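Local coordinates for chitin binding protein (Streptomyces lividans, PDB 5FTZ) that is an AA10 lytic polysaccharide monooxygenase that binds copper through a histidine brace and probably cleaves chitin oxidatively, at residues L6-R10 against Q11-Q15; Q130-A133 against T134-H137; K63-G67 against Q68-T72. All coordinates share one frame; numbering follows the deposited sequence.

Contact 1: L6-R10 against Q11-Q15; sequences LPVSR and QKVCQ
Ser9 and Val13 begin the hydrogen bonding of the short helix 10-15: Val13 N donates to Ser9 O at 3.0 Å. Lys12 N also approaches Ser9 O, but that bond is weak. One residue on, Cys14 N donates to Arg10 O over 3.0 Å, and Cys14 SG comes to 3.3 Å from the same Arg10 O. Ser9 holds the N-cap position, and its carbonyl is thus the first to accept from the helix.

The apolar part centres on Val8, whose two methyls have separate partners. CG1 meets Val13 CG1 at 3.7 Å, whereas CG2, anti to the backbone N, lies against Lys12 CG at 3.6 Å, the two side chains crossing at about a right angle. Lys12 then bends at chi2 (55°), and its NZ bonds Gln15 OE1 at 2.9 Å from above the carbonyl plane.

Gln11 folds back on Ser9. With chi1 at 51° and a further bend at CG, its OE1 settles 3.5 Å from Ser9 CB. Arg10 leads away from the helix as an extended chain.

Three polar ends find their main partners farther off: Ser9 OG bonds Thr4 O of strand 2-6, Gln11 NE2 bonds Tyr165 O of strand 162-171, and Arg10 NE forms a salt bridge with Asp169 OD2 of that same strand.

Main-chain bonds therefore shape this first turn, and the polar side-chain ends join it to the surrounding sheets. The buried guanidinium of Arg10 has its charge balanced by the Asp169 carboxylate, and Cys14 adds a covalent tie through its disulfide to Cys22.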
ATOM      1  N   LEU A   6       3.206  14.021  23.361  1.00 10.32           N
ATOM      2  CA  LEU A   6       4.414  13.829  24.180  1.00 10.18           C
ATOM      3  C   LEU A   6       5.607  13.713  23.257  1.00  9.87           C
ATOM      4  O   LEU A   6       5.653  12.771  22.449  1.00 10.43           O
ATOM      5  CB  LEU A   6       4.379  12.572  25.083  1.00 11.11           C
ATOM      6  CG  LEU A   6       3.357  12.583  26.167  1.00 13.10           C
ATOM      7  CD1 LEU A   6       3.219  11.210  26.771  1.00 15.33           C
ATOM      8  CD2 LEU A   6       3.695  13.637  27.232  1.00 14.58           C
ATOM      9  N   PRO A   7       6.586  14.643  23.313  1.00  9.64           N
ATOM     10  CA  PRO A   7       6.522  15.916  24.020  1.00 10.05           C
ATOM     11  C   PRO A   7       5.483  16.799  23.300  1.00  9.38           C
ATOM     12  O   PRO A   7       5.388  16.732  22.066  1.00 11.15           O
ATOM     13  CB  PRO A   7       7.949  16.471  23.819  1.00 11.03           C
ATOM     14  CG  PRO A   7       8.449  15.876  22.547  1.00 11.75           C
ATOM     15  CD  PRO A   7       7.726  14.564  22.383  1.00 10.66           C
ATOM     16  N   VAL A   8       4.722  17.559  24.054  1.00  8.93           N
ATOM     17  CA  VAL A   8       3.602  18.289  23.466  1.00  9.06           C
ATOM     18  C   VAL A   8       4.064  19.229  22.367  1.00  8.70           C
ATOM     19  O   VAL A   8       5.003  20.017  22.547  1.00  9.07           O
ATOM     20  CB  VAL A   8       2.740  18.959  24.540  1.00 10.52           C
ATOM     21  CG1 VAL A   8       3.478  20.041  25.251  1.00  9.92           C
ATOM     22  CG2 VAL A   8       1.463  19.452  23.917  1.00 11.55           C
ATOM     23  N   SER A   9       3.388  19.185  21.230  1.00  7.72           N
ATOM     24  CA  SER A   9       3.738  19.976  20.057  1.00  8.38           C
ATOM     25  C   SER A   9       3.101  21.337  20.078  1.00  7.85           C
ATOM     26  O   SER A   9       2.149  21.606  20.797  1.00  8.42           O
ATOM     27  CB  SER A   9       3.336  19.234  18.799  1.00  9.19           C
ATOM     28  OG  SER A   9       1.934  18.916  18.817  1.00 10.94           O
ATOM     29  N   ARG A  10       3.646  22.252  19.276  1.00  7.17           N
ATOM     30  CA  ARG A  10       3.139  23.596  19.176  1.00  7.37           C
ATOM     31  C   ARG A  10       1.677  23.626  18.812  1.00  7.37           C
ATOM     32  O   ARG A  10       0.944  24.465  19.366  1.00  7.19           O
ATOM     33  CB  ARG A  10       4.011  24.456  18.252  1.00  7.30           C
ATOM     34  CG  ARG A  10       5.396  24.766  18.779  1.00  8.05           C
ATOM     35  CD  ARG A  10       6.179  25.590  17.781  1.00  8.13           C
ATOM     36  NE  ARG A  10       7.533  25.865  18.293  1.00  8.59           N
ATOM     37  CZ  ARG A  10       8.508  26.412  17.572  1.00  9.18           C
ATOM     38  NH1 ARG A  10       8.299  26.766  16.323  1.00  9.07           N
ATOM     39  NH2 ARG A  10       9.718  26.553  18.132  1.00 10.07           N
ATOM     40  N   GLN A  11       1.249  22.809  17.863  1.00  7.89           N
ATOM     41  CA  GLN A  11      -0.159  22.852  17.517  1.00  7.85           C
ATOM     42  C   GLN A  11      -1.035  22.475  18.699  1.00  8.57           C
ATOM     43  O   GLN A  11      -2.148  23.026  18.841  1.00  8.53           O
ATOM     44  CB  GLN A  11      -0.450  21.986  16.283  1.00  7.86           C
ATOM     45  CG  GLN A  11       0.045  20.542  16.278  1.00  7.89           C
ATOM     46  CD  GLN A  11       1.341  20.389  15.566  1.00  8.44           C
ATOM     47  OE1 GLN A  11       2.332  20.991  15.951  1.00  8.25           O
ATOM     48  NE2 GLN A  11       1.365  19.581  14.543  1.00  8.87           N
ATOM     49  N   LYS A  12      -0.576  21.556  19.529  1.00  8.70           N
ATOM     50  CA  LYS A  12      -1.385  21.151  20.671  1.00  9.81           C
ATOM     51  C   LYS A  12      -1.349  22.177  21.784  1.00 10.04           C
ATOM     52  O   LYS A  12      -2.399  22.393  22.430  1.00 10.39           O
ATOM     53  CB  LYS A  12      -0.934  19.779  21.153  1.00 10.67           C
ATOM     54  CG  LYS A  12      -1.762  19.176  22.293  1.00 11.72           C
ATOM     55  CD  LYS A  12      -3.246  19.095  21.970  1.00 12.39           C
ATOM     56  CE  LYS A  12      -3.942  18.233  23.014  1.00 14.33           C
ATOM     57  NZ  LYS A  12      -5.351  18.065  22.603  1.00 16.80           N
ATOM     58  N   VAL A  13      -0.229  22.849  22.043  1.00  9.54           N
ATOM     59  CA  VAL A  13      -0.243  23.905  23.025  1.00 11.42           C
ATOM     60  C   VAL A  13      -1.107  25.062  22.578  1.00 11.33           C
ATOM     61  O   VAL A  13      -1.727  25.724  23.428  1.00 11.98           O
ATOM     62  CB  VAL A  13       1.132  24.410  23.500  1.00 13.28           C
ATOM     63  CG1 VAL A  13       1.935  23.259  24.108  1.00 14.33           C
ATOM     64  CG2 VAL A  13       1.918  25.115  22.496  1.00 13.35           C
ATOM     65  N   CYS A  14      -1.236  25.282  21.285  1.00 10.28           N
ATOM     66  CA  CYS A  14      -2.193  26.281  20.774  1.00 11.74           C
ATOM     67  C   CYS A  14      -3.642  25.795  21.016  1.00 13.21           C
ATOM     68  O   CYS A  14      -4.471  26.534  21.604  1.00 19.78           O
ATOM     69  CB  CYS A  14      -1.882  26.516  19.298  1.00 12.12           C
ATOM     70  SG  CYS A  14      -0.397  27.460  18.949  1.00 13.98           S
ATOM     71  N   GLN A  15      -3.950  24.558  20.774  1.00 11.03           N
ATOM     72  CA  GLN A  15      -5.324  24.069  20.961  1.00 12.22           C
ATOM     73  C   GLN A  15      -5.705  24.005  22.444  1.00 12.41           C
ATOM     74  O   GLN A  15      -6.882  24.288  22.786  1.00 13.95           O
ATOM     75  CB  GLN A  15      -5.529  22.750  20.275  1.00 13.13           C
ATOM     76  CG  GLN A  15      -6.946  22.188  20.369  1.00 13.59           C
ATOM     77  CD  GLN A  15      -7.136  21.388  21.625  1.00 16.55           C
ATOM     78  OE1 GLN A  15      -6.201  20.838  22.230  1.00 17.35           O
ATOM     79  NE2 GLN A  15      -8.400  21.284  22.047  1.00 18.34           N
TER

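Contact 2: Q130-A133 against T134-H137; sequences QPPA and TLSH
Pro132 and Leu135 meet obliquely where the loop 130-133 turns into the edge strand 134-140. The proline ring presents its CD and CG to one methyl of the leucine, with Pro132 CD lying 4.0 Å from Leu135 CD1. The other methyl serves Pro131: Leu135 CD2 approaches Pro131 CB at 4.2 Å, so the leucine fork reaches both consecutive proline rings. Its CG is anti to the backbone N (chi1 178°), which swings the fork back toward the loop. Tyr126, earlier in the same loop, touches Pro131, Pro132 and Leu135 and adds to the apolar cluster.

Pro132 also rests on the main chain beyond the turn, where its CG stands 3.3 Å from Thr134 O. No hydrogen bond joins the two segments, and ring and methyl contacts alone link their side chains. Ala133 and Thr134 direct their CB atoms away from this cluster. Thr134 OG1, beside its own backbone N, bonds Gln86 OE1, while the backbones of Ala133, Leu135 and His137 pair with Phe87, Trp85 and Phe83 of strand 80-87.

On the loop side, Pro131 O accepts a bond from Arg90 NE, and the Pro131 side chain lies about 10 Å from a bound copper ion. The arrangement is that of a loop entering an outer strand of the three-stranded antiparallel sheet 2-6, 80-87, 134-140, part of the immunoglobulin-like beta sandwich found in lytic polysaccharide monooxygenases.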
ATOM      1  N   GLN A 130      -1.962   0.481  10.183  1.00 13.69           N
ATOM      2  CA  GLN A 130      -2.728   1.553  10.813  1.00 14.31           C
ATOM      3  C   GLN A 130      -2.445   1.646  12.288  1.00 14.14           C
ATOM      4  O   GLN A 130      -2.663   0.668  13.010  1.00 15.26           O
ATOM      5  CB  GLN A 130      -4.187   1.314  10.661  1.00 17.08           C
ATOM      6  CG  GLN A 130      -4.636   1.376   9.246  1.00 20.11           C
ATOM      7  CD  GLN A 130      -6.130   1.352   9.242  1.00 27.85           C
ATOM      8  OE1 GLN A 130      -6.721   0.269   9.251  1.00 34.22           O
ATOM      9  NE2 GLN A 130      -6.752   2.531   9.401  1.00 31.94           N
ATOM     10  N   PRO A 131      -1.990   2.804  12.769  1.00 13.33           N
ATOM     11  CA  PRO A 131      -1.737   2.916  14.177  1.00 13.73           C
ATOM     12  C   PRO A 131      -3.030   2.863  14.987  1.00 13.63           C
ATOM     13  O   PRO A 131      -4.072   3.179  14.432  1.00 13.22           O
ATOM     14  CB  PRO A 131      -1.091   4.297  14.317  1.00 15.67           C
ATOM     15  CG  PRO A 131      -1.702   5.087  13.185  1.00 15.27           C
ATOM     16  CD  PRO A 131      -1.810   4.104  12.063  1.00 14.64           C
ATOM     17  N   PRO A 132      -2.908   2.571  16.289  1.00 14.00           N
ATOM     18  CA  PRO A 132      -4.062   2.812  17.209  1.00 15.18           C
ATOM     19  C   PRO A 132      -4.354   4.315  17.292  1.00 15.49           C
ATOM     20  O   PRO A 132      -3.481   5.120  16.926  1.00 15.53           O
ATOM     21  CB  PRO A 132      -3.514   2.300  18.522  1.00 15.20           C
ATOM     22  CG  PRO A 132      -1.992   2.508  18.427  1.00 17.54           C
ATOM     23  CD  PRO A 132      -1.672   2.227  16.983  1.00 15.42           C
ATOM     24  N   ALA A 133      -5.527   4.727  17.785  1.00 15.88           N
ATOM     25  CA  ALA A 133      -5.846   6.147  17.924  1.00 15.45           C
ATOM     26  C   ALA A 133      -4.924   6.914  18.839  1.00 15.44           C
ATOM     27  O   ALA A 133      -4.747   8.140  18.669  1.00 16.61           O
ATOM     28  CB  ALA A 133      -7.269   6.284  18.412  1.00 18.14           C
ATOM     29  N   THR A 134      -4.300   6.256  19.790  1.00 14.90           N
ATOM     30  CA  THR A 134      -3.247   6.840  20.630  1.00 15.89           C
ATOM     31  C   THR A 134      -2.077   5.881  20.521  1.00 15.13           C
ATOM     32  O   THR A 134      -2.218   4.720  20.924  1.00 18.40           O
ATOM     33  CB  THR A 134      -3.607   6.973  22.131  1.00 18.46           C
ATOM     34  OG1 THR A 134      -4.802   7.764  22.291  1.00 20.14           O
ATOM     35  CG2 THR A 134      -2.495   7.630  22.909  1.00 19.55           C
ATOM     36  N   LEU A 135      -0.963   6.332  19.967  1.00 12.17           N
ATOM     37  CA  LEU A 135       0.239   5.517  19.781  1.00 11.39           C
ATOM     38  C   LEU A 135       1.309   6.019  20.660  1.00 11.92           C
ATOM     39  O   LEU A 135       1.736   7.200  20.513  1.00 11.90           O
ATOM     40  CB  LEU A 135       0.730   5.547  18.336  1.00 12.95           C
ATOM     41  CG  LEU A 135       2.011   4.762  18.065  1.00 15.10           C
ATOM     42  CD1 LEU A 135       1.933   3.270  18.335  1.00 17.57           C
ATOM     43  CD2 LEU A 135       2.388   4.982  16.618  1.00 17.27           C
ATOM     44  N   SER A 136       1.856   5.150  21.507  1.00 11.77           N
ATOM     45  CA  SER A 136       2.946   5.465  22.401  1.00 12.52           C
ATOM     46  C   SER A 136       4.084   4.526  22.057  1.00 12.75           C
ATOM     47  O   SER A 136       3.880   3.304  21.960  1.00 15.52           O
ATOM     48  CB  SER A 136       2.548   5.217  23.836  1.00 13.46           C
ATOM     49  OG  SER A 136       1.598   6.148  24.293  1.00 16.89           O
ATOM     50  N   HIS A 137       5.273   5.047  21.835  1.00 10.34           N
ATOM     51  CA  HIS A 137       6.448   4.210  21.599  1.00 10.75           C
ATOM     52  C   HIS A 137       7.690   4.824  22.205  1.00 11.73           C
ATOM     53  O   HIS A 137       7.814   6.049  22.303  1.00 11.25           O
ATOM     54  CB  HIS A 137       6.597   3.768  20.185  1.00 11.75           C
ATOM     55  CG  HIS A 137       6.517   4.853  19.143  1.00 11.14           C
ATOM     56  ND1 HIS A 137       6.022   4.591  17.898  1.00 11.89           N
ATOM     57  CD2 HIS A 137       6.817   6.164  19.143  1.00 11.96           C
ATOM     58  CE1 HIS A 137       6.062   5.686  17.146  1.00 12.05           C
ATOM     59  NE2 HIS A 137       6.504   6.669  17.892  1.00 11.70           N
TER

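Contact 3: K63-G67 against Q68-T72; sequences KQPNG and QAWPT
Gln64 to Gly67 form a type I turn, and with Gln68 a G1-bulge arrangement like that of a 3:5 hairpin, though neither arm is a regular strand. Gln64 N donates to Gln68 O at 3.0 Å, and Gly67 N returns to Gln64 O at 2.9 Å. Gly67, at positive phi (87°), occupies the bulge position.

Two side-chain amides add to this frame. Gln64, extended beyond CG, sends NE2 to Ala69 O at 2.9 Å; the acceptor is in the plane of the Gln64 amide, although NE2 stands above the carbonyl plane of Ala69. Asn66, with CG between its backbone N and carbonyl carbon (chi1 72°), turns OD1 back to Gln68 N at 2.9 Å. A water bridges Asn66 O and Gln68 NE2, donating to the first and accepting from the second.

Farther out, the aliphatic part of Lys63 passes the Gln68 carbonyl, CB being 3.4 Å from Gln68 O. The indole of Trp70, whose NE1 bonds Ser61 O, underlies the Lys63-Gln64 peptide: Lys63 C and Gln64 N lie over one ring face. Gln64 CA completes a CH-pi contact, 3.9 Å from the centroid of the Trp70 six-membered ring.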
ATOM      1  N   LYS A  63       8.839  32.485  18.548  1.00 10.41           N
ATOM      2  CA  LYS A  63       8.188  32.806  19.810  1.00 10.47           C
ATOM      3  C   LYS A  63       6.711  32.478  19.664  1.00 10.38           C
ATOM      4  O   LYS A  63       6.188  32.385  18.546  1.00 10.03           O
ATOM      5  CB  LYS A  63       8.318  34.285  20.107  1.00 11.49           C
ATOM      6  CG  LYS A  63       9.754  34.826  20.187  1.00 14.03           C
ATOM      7  CD  LYS A  63      10.412  34.309  21.386  1.00 16.93           C
ATOM      8  CE  LYS A  63      11.720  35.042  21.662  1.00 22.42           C
ATOM      9  NZ  LYS A  63      12.235  34.694  23.007  1.00 28.09           N
ATOM     10  N   GLN A  64       6.017  32.340  20.796  1.00 10.81           N
ATOM     11  CA  GLN A  64       4.571  32.256  20.744  1.00 11.53           C
ATOM     12  C   GLN A  64       3.994  33.607  20.243  1.00 10.70           C
ATOM     13  O   GLN A  64       4.698  34.617  20.103  1.00 10.69           O
ATOM     14  CB  GLN A  64       4.030  31.720  22.062  1.00 15.23           C
ATOM     15  CG  GLN A  64       4.149  32.672  23.175  1.00 15.64           C
ATOM     16  CD  GLN A  64       3.423  32.150  24.414  1.00 14.16           C
ATOM     17  OE1 GLN A  64       2.209  32.361  24.528  1.00 15.26           O
ATOM     18  NE2 GLN A  64       4.159  31.576  25.359  1.00 14.27           N
ATOM     19  N   PRO A  65       2.715  33.615  19.849  1.00 10.66           N
ATOM     20  CA  PRO A  65       2.176  34.799  19.197  1.00 11.03           C
ATOM     21  C   PRO A  65       2.348  36.120  20.001  1.00 10.40           C
ATOM     22  O   PRO A  65       2.606  37.160  19.394  1.00 12.26           O
ATOM     23  CB  PRO A  65       0.703  34.426  19.024  1.00 11.98           C
ATOM     24  CG  PRO A  65       0.764  32.943  18.806  1.00 10.96           C
ATOM     25  CD  PRO A  65       1.809  32.459  19.740  1.00 10.77           C
ATOM     26  N   ASN A  66       2.324  36.062  21.333  1.00 10.10           N
ATOM     27  CA  ASN A  66       2.495  37.270  22.147  1.00 11.91           C
ATOM     28  C   ASN A  66       3.945  37.695  22.325  1.00 11.95           C
ATOM     29  O   ASN A  66       4.194  38.636  23.092  1.00 13.63           O
ATOM     30  CB  ASN A  66       1.788  37.116  23.493  1.00 12.28           C
ATOM     31  CG  ASN A  66       2.476  36.174  24.411  1.00 13.25           C
ATOM     32  OD1 ASN A  66       3.504  35.604  24.105  1.00 12.80           O
ATOM     33  ND2 ASN A  66       1.888  35.980  25.554  1.00 15.11           N
ATOM     34  N   GLY A  67       4.873  37.002  21.681  1.00 11.13           N
ATOM     35  CA  GLY A  67       6.283  37.364  21.759  1.00 11.25           C
ATOM     36  C   GLY A  67       7.064  36.779  22.905  1.00 11.18           C
ATOM     37  O   GLY A  67       8.311  36.942  22.973  1.00 13.49           O
ATOM     38  N   GLN A  68       6.386  36.037  23.801  1.00 11.25           N
ATOM     39  CA  GLN A  68       7.085  35.325  24.845  1.00 11.72           C
ATOM     40  C   GLN A  68       7.664  34.005  24.297  1.00 11.38           C
ATOM     41  O   GLN A  68       7.251  33.507  23.240  1.00  9.65           O
ATOM     42  CB  GLN A  68       6.129  35.068  25.970  1.00 13.52           C
ATOM     43  CG  GLN A  68       5.567  36.355  26.636  1.00 15.96           C
ATOM     44  CD  GLN A  68       6.609  37.056  27.414  1.00 20.32           C
ATOM     45  OE1 GLN A  68       6.964  36.624  28.480  1.00 27.51           O
ATOM     46  NE2 GLN A  68       7.184  38.107  26.837  1.00 19.49           N
ATOM     47  N   ALA A  69       8.605  33.414  25.000  1.00 11.39           N
ATOM     48  CA  ALA A  69       9.091  32.102  24.620  1.00 11.46           C
ATOM     49  C   ALA A  69       7.980  31.044  24.570  1.00 10.31           C
ATOM     50  O   ALA A  69       7.013  31.063  25.317  1.00 11.64           O
ATOM     51  CB  ALA A  69      10.145  31.642  25.612  1.00 14.42           C
ATOM     52  N   TRP A  70       8.087  30.115  23.631  1.00 10.13           N
ATOM     53  CA  TRP A  70       7.218  28.971  23.657  1.00 10.42           C
ATOM     54  C   TRP A  70       7.396  28.223  24.948  1.00 11.02           C
ATOM     55  O   TRP A  70       8.479  28.144  25.462  1.00 11.78           O
ATOM     56  CB  TRP A  70       7.500  27.999  22.514  1.00 10.18           C
ATOM     57  CG  TRP A  70       7.155  28.493  21.129  1.00  9.41           C
ATOM     58  CD1 TRP A  70       8.019  28.994  20.206  1.00  9.98           C
ATOM     59  CD2 TRP A  70       5.859  28.461  20.516  1.00  9.49           C
ATOM     60  NE1 TRP A  70       7.339  29.302  19.085  1.00 10.28           N
ATOM     61  CE2 TRP A  70       6.006  28.998  19.241  1.00  9.83           C
ATOM     62  CE3 TRP A  70       4.598  28.026  20.931  1.00  9.46           C
ATOM     63  CZ2 TRP A  70       4.939  29.099  18.358  1.00  9.84           C
ATOM     64  CZ3 TRP A  70       3.542  28.141  20.024  1.00 10.05           C
ATOM     65  CH2 TRP A  70       3.723  28.654  18.789  1.00 10.34           C
ATOM     66  N   PRO A  71       6.301  27.672  25.495  1.00 11.42           N
ATOM     67  CA  PRO A  71       6.489  26.766  26.651  1.00 11.26           C
ATOM     68  C   PRO A  71       7.236  25.543  26.253  1.00 11.84           C
ATOM     69  O   PRO A  71       7.109  25.070  25.115  1.00 11.55           O
ATOM     70  CB  PRO A  71       5.066  26.396  27.073  1.00 12.61           C
ATOM     71  CG  PRO A  71       4.228  26.652  25.923  1.00 14.29           C
ATOM     72  CD  PRO A  71       4.901  27.709  25.074  1.00 12.40           C
ATOM     73  N   THR A  72       7.972  24.960  27.189  1.00 11.53           N
ATOM     74  CA  THR A  72       8.794  23.781  26.862  1.00 13.11           C
ATOM     75  C   THR A  72       8.504  22.617  27.806  1.00 13.02           C
ATOM     76  O   THR A  72       8.087  22.816  28.950  1.00 14.53           O
ATOM     77  CB  THR A  72      10.297  24.046  26.986  1.00 15.25           C
ATOM     78  OG1 THR A  72      10.647  24.258  28.356  1.00 18.74           O
ATOM     79  CG2 THR A  72      10.787  25.232  26.217  1.00 14.49           C
TER
HETATM   80  O   HOH W   1       6.211  39.696  24.699  1.00 21.13           O

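Along the chain contact 1 comes first, contact 3 second and contact 2 last. Contacts 1 and 3, with centres 12 Å apart, touch: Trp70 carries the turn on one face and the Arg10 guanidinium, in a cation-pi contact, on the opposite one, with Val13 and Cys14 near its rim. Thus helix 10-15 and the surface turn 63-67/68-72 pack together although some fifty residues separate them. Contact 2 is about 17 Å from contact 1 and 29 Å from contact 3, centre to centre. Contact 2 runs into strand 134-140, while contact 1 follows strand 2-6; both strands flank strand 80-87 in one sheet. The contacts thus span the fold from near the copper end to a distant loop.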